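Long-range contacts in GTPase-activating protein skywalker (PDB 5HJQ), which acts as a GTPase-activating protein for Rab35 in synaptic vesicle protein recycling and, through its TBC domain, binds phosphoinositides: residues A[226-231]-A[292-297]; A[299-304]-A[353-358]. All blocks are in the same frame, centred on the assembly; numbering follows the deposited sequence.

The two contacts follow one another along the chain, contact 1 ending on helix 284-297 and contact 2 beginning at the next helix, 300-317; their centres lie about 13 Å apart. They also touch. Val-227 O of contact 1 probably accepts a hydrogen bond from Ile-299 N of contact 2 at 3.0 Å, and Glu-297 OE2 packs against Phe-355 CE1 at 3.4 Å. Contact 2 lies at the inositol trisphosphate, to which it gives Lys-300, Arg-304 and Arg-358. Contact 1 is more deeply placed and reaches the pocket through Glu-297, whose side chain comes within about 4 Å of the ligand and forms a salt bridge with the lipid-binding Arg-102.

Contact 1 (A[226-231]-A[292-297]); sequences KVFINQ and DCYFHE
The loop between helices 210-221 and 233-250 of the all-helical TBC domain packs here on the C-terminal end of helix 284-297, with Phe-228 meeting Tyr-294. The two rings form a T-shaped pair: the edge of Phe-228 is directed at the face of Tyr-294, with planes at 83° and centroids 5.8 Å apart. Phe-228 CD2 stands over that face toward its rim, while Phe-228 CE2 lies 3.4 Å from Tyr-294 O, which sits near the plane of the phenylalanine ring. Tyr-294 reaches the loop because chi1 of 166° turns its CG away from the backbone N, and its OH donates to Phe-228 O over 2.6 Å. The hydroxyl approaches from above the carbonyl plane, 63° out of it, and also touches Phe-228 CB. Tyr-294 OH lies 3.7 Å from Ile-229 CG1. A phenylalanine in place of Tyr-294 would probably keep much of the ring contact but leave Phe-228 O without this buried donor. Nearer the surface, Lys-226 lays its aliphatic chain along the last turn, CD 3.2 Å from Glu-297 O, and the bend at chi4 lets NZ give the same carbonyl a weak hydrogen bond. The carboxylate of Glu-297 is engaged instead by Arg-102. Leu-220 adds to the apolar surroundings of Phe-228, and Ile-200 to those of Tyr-294. The arrangement is that of a connecting loop packed through an aromatic pair against the C-terminal end of a helix of the Rab-GAP TBC fold.

Contact 2 (A[299-304]-A[353-358]); sequences IKVLYR and AAFSIR. With I3P (D-myo-inositol-1,4,5-triphosphate), chain B.
Arg-304 carries the close-packed part of this contact, its side chain lying against the end of helix 347-356. At its base, where the small side chain of Ala-354 permits a close approach of the backbones, Arg-304 CB meets Ala-354 CB at 3.6 Å. The chain then runs extended from CG to NE, passing Phe-355 at about a right angle; Arg-304 CD is 3.7 Å from Phe-355 CD1, and that ring carbon lies over one face of the guanidinium, with the two planes 37° apart. Two backbone acceptors hold the group. Arg-304 NH1 donates to Ala-354 O over 2.7 Å, tilted 18° from the carbonyl plane, and to Ile-357 O over 3.0 Å, in the carbonyl plane and on a lone pair. Both oxygens lie near the guanidinium plane, so the bonds fix its rotation and direct NH2 to the ligand. Val-301 CG2 comes more loosely to the edge of the Phe-355 ring.

Here helix 300-317 and the loop that follows helix 347-356 line one side of the positively charged phosphoinositide-binding pocket of the TBC domain, occupied by inositol 1,4,5-trisphosphate. Arg-304 NH2 bonds to O52 of the 5-phosphate at 3.3 Å, an oxygen that also accepts from Lys-300 NZ, although the position of that nitrogen is less certain. Lys-98 and Arg-102 of helix 94-103 bind the ligand too.

The more open side belongs to Arg-358, an exposed residue that buries little surface against helix 300-317. Bends at chi2 and chi3 fold its chain back, so that Arg-358 NH1 donates to Phe-355 O at 2.9 Å while NH2 reaches the ligand hydroxyl O6 and NE makes a weak bond to O12 of the 1-phosphate. Arg-358 NH2 comes within 4.1 Å of Arg-304 NH2, a proximity that the anionic ligand probably offsets.

Contact 1 (A[226-231]-A[292-297])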
loop_
_atom_site.group_PDB
_atom_site.type_symbol
_atom_site.label_atom_id
_atom_site.label_comp_id
_atom_site.label_asym_id
_atom_site.label_seq_id
_atom_site.Cartn_x
_atom_site.Cartn_y
_atom_site.Cartn_z
ATOM N N LYS A 226 -1.482 -13.630 -7.514
ATOM C CA LYS A 226 -0.872 -12.337 -7.223
ATOM C C LYS A 226 -0.693 -12.118 -5.728
ATOM O O LYS A 226 -1.479 -12.609 -4.918
ATOM C CB LYS A 226 -1.710 -11.201 -7.813
ATOM C CG LYS A 226 -1.592 -11.060 -9.321
ATOM C CD LYS A 226 -2.331 -9.827 -9.815
ATOM C CE LYS A 226 -2.127 -9.623 -11.305
ATOM N NZ LYS A 226 -0.681 -9.552 -11.660
ATOM N N VAL A 227 0.348 -11.371 -5.373
ATOM C CA VAL A 227 0.624 -11.034 -3.983
ATOM C C VAL A 227 0.203 -9.596 -3.693
ATOM O O VAL A 227 0.524 -8.686 -4.454
ATOM C CB VAL A 227 2.121 -11.208 -3.647
ATOM C CG1 VAL A 227 2.393 -10.821 -2.203
ATOM C CG2 VAL A 227 2.568 -12.642 -3.916
ATOM N N PHE A 228 -0.518 -9.396 -2.594
ATOM C CA PHE A 228 -0.969 -8.066 -2.200
ATOM C C PHE A 228 -0.491 -7.723 -0.796
ATOM O O PHE A 228 0.177 -6.711 -0.580
ATOM C CB PHE A 228 -2.501 -7.969 -2.260
ATOM C CG PHE A 228 -3.065 -8.120 -3.639
ATOM C CD1 PHE A 228 -3.353 -9.373 -4.152
ATOM C CD2 PHE A 228 -3.300 -7.008 -4.429
ATOM C CE1 PHE A 228 -3.870 -9.513 -5.425
ATOM C CE2 PHE A 228 -3.815 -7.141 -5.705
ATOM C CZ PHE A 228 -4.100 -8.396 -6.202
ATOM N N ILE A 229 -0.843 -8.582 0.152
ATOM C CA ILE A 229 -0.596 -8.323 1.562
ATOM C C ILE A 229 0.175 -9.479 2.206
ATOM O O ILE A 229 -0.317 -10.607 2.266
ATOM C CB ILE A 229 -1.921 -8.094 2.317
ATOM C CG1 ILE A 229 -2.605 -6.810 1.836
ATOM C CG2 ILE A 229 -1.681 -8.010 3.803
ATOM C CD1 ILE A 229 -4.033 -6.665 2.333
ATOM N N ASN A 230 1.386 -9.199 2.677
ATOM C CA ASN A 230 2.198 -10.227 3.322
ATOM C C ASN A 230 1.641 -10.575 4.695
ATOM O O ASN A 230 1.240 -9.689 5.449
ATOM C CB ASN A 230 3.653 -9.775 3.427
ATOM C CG ASN A 230 4.340 -9.727 2.079
ATOM O OD1 ASN A 230 5.144 -8.834 1.808
ATOM N ND2 ASN A 230 4.015 -10.685 1.214
ATOM N N GLN A 231 1.625 -11.865 5.016
ATOM C CA GLN A 231 0.882 -12.351 6.172
ATOM C C GLN A 231 1.742 -12.993 7.261
ATOM O O GLN A 231 1.298 -13.120 8.404
ATOM C CB GLN A 231 -0.183 -13.338 5.698
ATOM C CG GLN A 231 -1.248 -12.683 4.826
ATOM C CD GLN A 231 -2.040 -13.686 4.017
ATOM O OE1 GLN A 231 -2.331 -14.791 4.480
ATOM N NE2 GLN A 231 -2.379 -13.312 2.790
ATOM N N ASP A 292 -5.335 2.553 -6.657
ATOM C CA ASP A 292 -6.061 2.272 -7.898
ATOM C C ASP A 292 -5.384 1.189 -8.729
ATOM O O ASP A 292 -6.026 0.230 -9.162
ATOM C CB ASP A 292 -6.203 3.540 -8.749
ATOM C CG ASP A 292 -7.204 4.524 -8.175
ATOM O OD1 ASP A 292 -8.089 4.098 -7.400
ATOM O OD2 ASP A 292 -7.108 5.726 -8.506
ATOM N N CYS A 293 -4.084 1.349 -8.951
ATOM C CA CYS A 293 -3.323 0.393 -9.744
ATOM C C CYS A 293 -2.973 -0.850 -8.934
ATOM O O CYS A 293 -2.993 -1.969 -9.452
ATOM C CB CYS A 293 -2.053 1.049 -10.284
ATOM S SG CYS A 293 -2.367 2.515 -11.304
ATOM N N TYR A 294 -2.667 -0.640 -7.656
ATOM C CA TYR A 294 -2.280 -1.716 -6.747
ATOM C C TYR A 294 -3.349 -2.799 -6.625
ATOM O O TYR A 294 -3.034 -3.991 -6.647
ATOM C CB TYR A 294 -1.962 -1.132 -5.367
ATOM C CG TYR A 294 -1.857 -2.141 -4.240
ATOM C CD1 TYR A 294 -0.717 -2.919 -4.081
ATOM C CD2 TYR A 294 -2.892 -2.297 -3.323
ATOM C CE1 TYR A 294 -0.613 -3.832 -3.053
ATOM C CE2 TYR A 294 -2.797 -3.213 -2.289
ATOM C CZ TYR A 294 -1.645 -3.973 -2.159
ATOM O OH TYR A 294 -1.520 -4.890 -1.140
ATOM N N PHE A 295 -4.609 -2.383 -6.512
ATOM C CA PHE A 295 -5.721 -3.324 -6.371
ATOM C C PHE A 295 -5.949 -4.137 -7.644
ATOM O O PHE A 295 -6.749 -5.074 -7.656
ATOM C CB PHE A 295 -7.015 -2.590 -5.998
ATOM C CG PHE A 295 -7.018 -2.032 -4.603
ATOM C CD1 PHE A 295 -6.384 -2.707 -3.576
ATOM C CD2 PHE A 295 -7.648 -0.831 -4.322
ATOM C CE1 PHE A 295 -6.381 -2.200 -2.291
ATOM C CE2 PHE A 295 -7.646 -0.315 -3.036
ATOM C CZ PHE A 295 -7.007 -1.001 -2.021
ATOM N N HIS A 296 -5.246 -3.773 -8.712
ATOM C CA HIS A 296 -5.373 -4.464 -9.990
ATOM C C HIS A 296 -4.126 -5.285 -10.307
ATOM O O HIS A 296 -4.220 -6.437 -10.732
ATOM C CB HIS A 296 -5.636 -3.455 -11.109
ATOM C CG HIS A 296 -5.924 -4.082 -12.440
ATOM N ND1 HIS A 296 -6.931 -5.003 -12.625
ATOM C CD2 HIS A 296 -5.341 -3.911 -13.648
ATOM C CE1 HIS A 296 -6.950 -5.382 -13.892
ATOM N NE2 HIS A 296 -5.995 -4.732 -14.534
ATOM N N GLU A 297 -2.958 -4.685 -10.093
ATOM C CA GLU A 297 -1.690 -5.310 -10.456
ATOM C C GLU A 297 -1.068 -6.085 -9.303
ATOM O O GLU A 297 -0.553 -7.186 -9.494
ATOM C CB GLU A 297 -0.703 -4.252 -10.951
ATOM C CG GLU A 297 -1.252 -3.355 -12.046
ATOM C CD GLU A 297 -0.187 -2.459 -12.646
ATOM O OE1 GLU A 297 0.901 -2.977 -12.989
ATOM O OE2 GLU A 297 -0.437 -1.240 -12.774
#

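Contact 2 (A[299-304]-A[353-358])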
loop_
_atom_site.group_PDB
_atom_site.type_symbol
_atom_site.label_atom_id
_atom_site.label_comp_id
_atom_site.label_asym_id
_atom_site.label_seq_id
_atom_site.Cartn_x
_atom_site.Cartn_y
_atom_site.Cartn_z
ATOM N N ILE A 299 1.471 -6.074 -5.592
ATOM C CA ILE A 299 2.505 -5.435 -4.781
ATOM C C ILE A 299 3.655 -4.852 -5.609
ATOM O O ILE A 299 4.448 -4.053 -5.109
ATOM C CB ILE A 299 3.086 -6.436 -3.750
ATOM C CG1 ILE A 299 3.858 -5.708 -2.642
ATOM C CG2 ILE A 299 3.953 -7.478 -4.441
ATOM C CD1 ILE A 299 4.513 -6.635 -1.642
ATOM N N LYS A 300 3.750 -5.253 -6.871
ATOM C CA LYS A 300 4.820 -4.764 -7.735
ATOM C C LYS A 300 4.723 -3.258 -7.939
ATOM O O LYS A 300 5.743 -2.570 -8.043
ATOM C CB LYS A 300 4.797 -5.477 -9.083
ATOM C CG LYS A 300 5.983 -5.127 -9.967
ATOM C CD LYS A 300 6.067 -6.042 -11.170
ATOM C CE LYS A 300 6.642 -5.313 -12.367
ATOM N NZ LYS A 300 6.729 -6.185 -13.571
ATOM N N VAL A 301 3.489 -2.756 -7.987
ATOM C CA VAL A 301 3.232 -1.326 -8.066
ATOM C C VAL A 301 3.922 -0.615 -6.911
ATOM O O VAL A 301 4.512 0.449 -7.087
ATOM C CB VAL A 301 1.708 -1.018 -8.042
ATOM C CG1 VAL A 301 1.455 0.465 -7.798
ATOM C CG2 VAL A 301 1.053 -1.468 -9.340
ATOM N N LEU A 302 3.848 -1.218 -5.730
ATOM C CA LEU A 302 4.492 -0.665 -4.546
ATOM C C LEU A 302 6.012 -0.712 -4.675
ATOM O O LEU A 302 6.699 0.199 -4.216
ATOM C CB LEU A 302 4.045 -1.416 -3.291
ATOM C CG LEU A 302 2.539 -1.359 -3.012
ATOM C CD1 LEU A 302 2.211 -1.929 -1.636
ATOM C CD2 LEU A 302 2.011 0.064 -3.144
ATOM N N TYR A 303 6.529 -1.776 -5.289
ATOM C CA TYR A 303 7.965 -1.889 -5.553
ATOM C C TYR A 303 8.424 -0.710 -6.398
ATOM O O TYR A 303 9.418 -0.059 -6.083
ATOM C CB TYR A 303 8.316 -3.194 -6.282
ATOM C CG TYR A 303 8.138 -4.478 -5.497
ATOM C CD1 TYR A 303 7.701 -4.468 -4.180
ATOM C CD2 TYR A 303 8.423 -5.708 -6.082
ATOM C CE1 TYR A 303 7.544 -5.648 -3.470
ATOM C CE2 TYR A 303 8.273 -6.891 -5.381
ATOM C CZ TYR A 303 7.834 -6.857 -4.077
ATOM O OH TYR A 303 7.691 -8.038 -3.385
ATOM N N ARG A 304 7.680 -0.447 -7.469
ATOM C CA ARG A 304 7.999 0.625 -8.404
ATOM C C ARG A 304 8.075 1.984 -7.718
ATOM O O ARG A 304 9.032 2.729 -7.909
ATOM C CB ARG A 304 6.962 0.683 -9.527
ATOM C CG ARG A 304 6.861 -0.564 -10.387
ATOM C CD ARG A 304 5.699 -0.440 -11.376
ATOM N NE ARG A 304 5.724 -1.484 -12.394
ATOM C CZ ARG A 304 6.493 -1.447 -13.476
ATOM N NH1 ARG A 304 7.302 -0.416 -13.681
ATOM N NH2 ARG A 304 6.456 -2.441 -14.351
ATOM N N ALA A 353 6.692 8.017 -13.505
ATOM C CA ALA A 353 8.041 7.488 -13.325
ATOM C C ALA A 353 8.032 5.988 -13.051
ATOM O O ALA A 353 8.778 5.232 -13.671
ATOM C CB ALA A 353 8.745 8.223 -12.197
ATOM N N ALA A 354 7.162 5.567 -12.137
ATOM C CA ALA A 354 7.113 4.182 -11.677
ATOM C C ALA A 354 6.903 3.184 -12.806
ATOM O O ALA A 354 7.525 2.120 -12.828
ATOM C CB ALA A 354 6.017 4.022 -10.633
ATOM N N PHE A 355 6.033 3.532 -13.746
ATOM C CA PHE A 355 5.690 2.615 -14.821
ATOM C C PHE A 355 6.584 2.805 -16.042
ATOM O O PHE A 355 6.466 2.078 -17.027
ATOM C CB PHE A 355 4.213 2.773 -15.194
ATOM C CG PHE A 355 3.276 2.384 -14.089
ATOM C CD1 PHE A 355 3.179 1.065 -13.682
ATOM C CD2 PHE A 355 2.508 3.336 -13.442
ATOM C CE1 PHE A 355 2.321 0.698 -12.661
ATOM C CE2 PHE A 355 1.650 2.977 -12.419
ATOM C CZ PHE A 355 1.554 1.655 -12.030
ATOM N N SER A 356 7.483 3.779 -15.969
ATOM C CA SER A 356 8.515 3.942 -16.988
ATOM C C SER A 356 9.608 2.892 -16.799
ATOM O O SER A 356 10.344 2.566 -17.731
ATOM C CB SER A 356 9.119 5.344 -16.930
ATOM O OG SER A 356 8.139 6.334 -17.183
ATOM N N ILE A 357 9.695 2.364 -15.581
ATOM C CA ILE A 357 10.754 1.434 -15.192
ATOM C C ILE A 357 10.596 0.057 -15.838
ATOM O O ILE A 357 9.587 -0.623 -15.644
ATOM C CB ILE A 357 10.801 1.276 -13.663
ATOM C CG1 ILE A 357 11.197 2.606 -13.013
ATOM C CG2 ILE A 357 11.777 0.179 -13.266
ATOM C CD1 ILE A 357 11.086 2.615 -11.503
ATOM N N ARG A 358 11.611 -0.347 -16.595
ATOM C CA ARG A 358 11.567 -1.588 -17.358
ATOM C C ARG A 358 12.382 -2.699 -16.706
ATOM O O ARG A 358 13.158 -2.456 -15.783
ATOM C CB ARG A 358 12.075 -1.343 -18.780
ATOM C CG ARG A 358 11.434 -0.146 -19.483
ATOM C CD ARG A 358 10.173 -0.535 -20.247
ATOM N NE ARG A 358 9.136 -1.077 -19.372
ATOM C CZ ARG A 358 8.128 -0.368 -18.874
ATOM N NH1 ARG A 358 8.010 0.920 -19.166
ATOM N NH2 ARG A 358 7.235 -0.948 -18.086
HETATM C C1 I3P B . 7.787 -5.650 -18.201
HETATM C C2 I3P B . 7.623 -6.817 -19.160
HETATM C C3 I3P B . 6.881 -7.995 -18.527
HETATM C C4 I3P B . 5.853 -7.678 -17.441
HETATM C C5 I3P B . 5.702 -6.240 -16.954
HETATM C C6 I3P B . 6.424 -5.182 -17.799
HETATM O O1 I3P B . 8.477 -4.538 -18.802
HETATM O O2 I3P B . 6.898 -6.383 -20.273
HETATM O O3 I3P B . 6.216 -8.714 -19.562
HETATM O O4 I3P B . 6.178 -8.496 -16.299
HETATM O O5 I3P B . 4.331 -5.927 -16.915
HETATM O O6 I3P B . 6.561 -3.977 -17.052
HETATM P P1 I3P B . 9.600 -4.750 -19.932
HETATM O O11 I3P B . 8.958 -5.168 -21.208
HETATM O O12 I3P B . 10.312 -3.436 -20.158
HETATM O O13 I3P B . 10.630 -5.803 -19.480
HETATM P P4 I3P B . 5.166 -9.680 -15.909
HETATM O O41 I3P B . 4.082 -9.776 -16.956
HETATM O O42 I3P B . 4.541 -9.374 -14.546
HETATM O O43 I3P B . 5.940 -11.018 -15.833
HETATM P P5 I3P B . 3.816 -4.820 -15.921
HETATM O O51 I3P B . 2.339 -4.912 -15.799
HETATM O O52 I3P B . 4.434 -5.034 -14.562
HETATM O O53 I3P B . 4.182 -3.450 -16.427
#